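Local coordinates for 3'-5' exonuclease crn-4 (Caenorhabditis elegans, PDB 3CM6), which degrades RNA and DNA from the 3' end as a metal-dependent, homodimeric nuclease of the RNase T family that takes part in apoptotic DNA breakdown, at residues L22-E27 with Q124-I129. Numbering follows the deposited sequence.
Sequences LILDFE and QDLWRI. With ER3 (erbium (III) ion), chain F.
The ring of F26 lies along the first turns of helix 124-136, its CD2 3.9 Å from CG2 of I129, while the D125 carbonyl O and L126 CD2 sit near the ring plane at its edge. A flat, apolar side chain suits this place because it can spread over three helix residues at once. L24, two residues back on the same side of the strand, adds a methyl contact, its CD2 3.6 Å from CD2 of L126; the leucine reaches there with CG anti to its own backbone N (chi1 176°). The branched methyls of L24, L126 and I129 suit this buried interface.

One polar bond joins strand to helix. The F26 amide N donates to D125 OD1 over 3.2 Å, nearly straight at 162°, and meets that oxygen almost along its C-O bond. Aspartate suits the position, its short chain offering an oxygen to a strand amide beside the metal site. D25 OD1 lies close by, a second acceptor not bonded to it, the carboxylate planes 53° apart. With an alanine at D125 the F26 amide would probably lose this acceptor and the acidic cluster one member.

L24 and F26 start toward the helix; D25 and E27 start away, though the end of D25 returns beside D125. D25, E27 and D194 bind the metal, probably magnesium in vivo; an erbium ion lies there, its coordination doubtful. D125 is probably the fourth acid of the DEDD exonuclease motif, so this contact would assemble the active site of an RNase H-like fold.

Strand 20-28 runs between strands 41-50 and 116-120 in the central sheet. Helix 191-207 meets I23 and D25, F44 packs against the F26 ring, and helix 239-249 touches Q124, W127 and R128.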
loop_
_atom_site.group_PDB
_atom_site.type_symbol
_atom_site.label_atom_id
_atom_site.label_comp_id
_atom_site.label_asym_id
_atom_site.label_seq_id
_atom_site.Cartn_x
_atom_site.Cartn_y
_atom_site.Cartn_z
ATOM N N LEU B 22 11.432 11.873 27.256
ATOM C CA LEU B 22 10.553 12.135 26.122
ATOM C C LEU B 22 9.757 10.885 25.800
ATOM O O LEU B 22 10.320 9.870 25.408
ATOM C CB LEU B 22 11.348 12.606 24.904
ATOM C CG LEU B 22 12.106 13.942 25.014
ATOM C CD1 LEU B 22 12.872 14.273 23.703
ATOM C CD2 LEU B 22 11.182 15.084 25.405
ATOM N N ILE B 23 8.449 10.953 26.006
ATOM C CA ILE B 23 7.603 9.815 25.726
ATOM C C ILE B 23 7.399 9.822 24.217
ATOM O O ILE B 23 6.987 10.839 23.635
ATOM C CB ILE B 23 6.252 9.867 26.493
ATOM C CG1 ILE B 23 6.426 9.545 27.985
ATOM C CG2 ILE B 23 5.298 8.862 25.919
ATOM C CD1 ILE B 23 7.101 10.664 28.821
ATOM N N LEU B 24 7.711 8.697 23.590
ATOM C CA LEU B 24 7.707 8.609 22.150
ATOM C C LEU B 24 6.747 7.542 21.671
ATOM O O LEU B 24 6.562 6.494 22.316
ATOM C CB LEU B 24 9.103 8.314 21.616
ATOM C CG LEU B 24 9.192 8.098 20.102
ATOM C CD1 LEU B 24 9.639 9.374 19.405
ATOM C CD2 LEU B 24 10.158 6.989 19.804
ATOM N N ASP B 25 6.137 7.822 20.528
ATOM C CA ASP B 25 5.286 6.861 19.890
ATOM C C ASP B 25 5.170 7.073 18.384
ATOM O O ASP B 25 5.029 8.205 17.911
ATOM C CB ASP B 25 3.914 6.896 20.515
ATOM C CG ASP B 25 3.100 5.719 20.119
ATOM O OD1 ASP B 25 3.578 4.581 20.313
ATOM O OD2 ASP B 25 2.001 5.926 19.591
ATOM N N PHE B 26 5.256 5.965 17.653
ATOM C CA PHE B 26 5.122 5.954 16.210
ATOM C C PHE B 26 3.874 5.171 15.812
ATOM O O PHE B 26 3.525 4.164 16.442
ATOM C CB PHE B 26 6.318 5.266 15.556
ATOM C CG PHE B 26 7.617 6.043 15.605
ATOM C CD1 PHE B 26 7.717 7.318 15.066
ATOM C CD2 PHE B 26 8.770 5.446 16.137
ATOM C CE1 PHE B 26 8.934 7.997 15.093
ATOM C CE2 PHE B 26 9.983 6.120 16.173
ATOM C CZ PHE B 26 10.076 7.387 15.651
ATOM N N GLU B 27 3.202 5.625 14.771
ATOM C CA GLU B 27 2.239 4.763 14.105
ATOM C C GLU B 27 2.757 4.482 12.704
ATOM O O GLU B 27 3.453 5.332 12.107
ATOM C CB GLU B 27 0.836 5.390 14.074
ATOM C CG GLU B 27 0.179 5.623 15.460
ATOM C CD GLU B 27 0.174 4.400 16.390
ATOM O OE1 GLU B 27 0.266 3.230 15.915
ATOM O OE2 GLU B 27 0.064 4.619 17.629
ATOM N N GLN B 124 9.293 -2.048 20.290
ATOM C CA GLN B 124 8.922 -1.923 18.862
ATOM C C GLN B 124 9.289 -0.587 18.216
ATOM O O GLN B 124 9.733 -0.547 17.064
ATOM C CB GLN B 124 7.425 -2.225 18.602
ATOM C CG GLN B 124 6.890 -3.612 19.038
ATOM C CD GLN B 124 7.653 -4.773 18.406
ATOM O OE1 GLN B 124 7.963 -4.745 17.216
ATOM N NE2 GLN B 124 7.973 -5.792 19.208
ATOM N N ASP B 125 9.101 0.500 18.948
ATOM C CA ASP B 125 9.181 1.820 18.362
ATOM C C ASP B 125 10.604 2.143 17.873
ATOM O O ASP B 125 10.795 2.714 16.760
ATOM C CB ASP B 125 8.703 2.889 19.358
ATOM C CG ASP B 125 7.236 2.714 19.775
ATOM O OD1 ASP B 125 6.382 3.469 19.281
ATOM O OD2 ASP B 125 6.935 1.843 20.634
ATOM N N LEU B 126 11.599 1.790 18.694
ATOM C CA LEU B 126 12.979 2.137 18.385
ATOM C C LEU B 126 13.768 1.006 17.749
ATOM O O LEU B 126 14.486 1.230 16.771
ATOM C CB LEU B 126 13.693 2.761 19.592
ATOM C CG LEU B 126 13.158 4.139 20.038
ATOM C CD1 LEU B 126 13.958 4.716 21.180
ATOM C CD2 LEU B 126 13.152 5.135 18.877
ATOM N N TRP B 127 13.615 -0.212 18.258
ATOM C CA TRP B 127 14.373 -1.327 17.704
ATOM C C TRP B 127 13.889 -1.648 16.282
ATOM O O TRP B 127 14.699 -1.784 15.368
ATOM C CB TRP B 127 14.326 -2.565 18.613
ATOM C CG TRP B 127 14.562 -3.858 17.847
ATOM C CD1 TRP B 127 15.750 -4.296 17.352
ATOM C CD2 TRP B 127 13.580 -4.839 17.460
ATOM N NE1 TRP B 127 15.578 -5.483 16.689
ATOM C CE2 TRP B 127 14.259 -5.845 16.741
ATOM C CE3 TRP B 127 12.198 -4.966 17.653
ATOM C CZ2 TRP B 127 13.594 -6.979 16.197
ATOM C CZ3 TRP B 127 11.541 -6.094 17.123
ATOM C CH2 TRP B 127 12.237 -7.079 16.408
ATOM N N ARG B 128 12.575 -1.758 16.090
ATOM C CA ARG B 128 12.059 -2.121 14.773
ATOM C C ARG B 128 11.737 -0.903 13.902
ATOM O O ARG B 128 12.335 -0.709 12.829
ATOM C CB ARG B 128 10.852 -3.066 14.872
ATOM C CG ARG B 128 10.414 -3.609 13.506
ATOM C CD ARG B 128 9.330 -4.694 13.603
ATOM N NE ARG B 128 8.181 -4.222 14.379
ATOM C CZ ARG B 128 7.210 -3.434 13.909
ATOM N NH1 ARG B 128 7.203 -3.019 12.643
ATOM N NH2 ARG B 128 6.231 -3.071 14.710
ATOM N N ILE B 129 10.798 -0.084 14.379
ATOM C CA ILE B 129 10.212 0.962 13.550
ATOM C C ILE B 129 11.201 2.072 13.201
ATOM O O ILE B 129 11.342 2.394 12.038
ATOM C CB ILE B 129 8.930 1.527 14.189
ATOM C CG1 ILE B 129 7.903 0.407 14.360
ATOM C CG2 ILE B 129 8.405 2.721 13.382
ATOM C CD1 ILE B 129 6.773 0.743 15.331
HETATM ER ER ER3 F . 1.276 3.052 19.619
#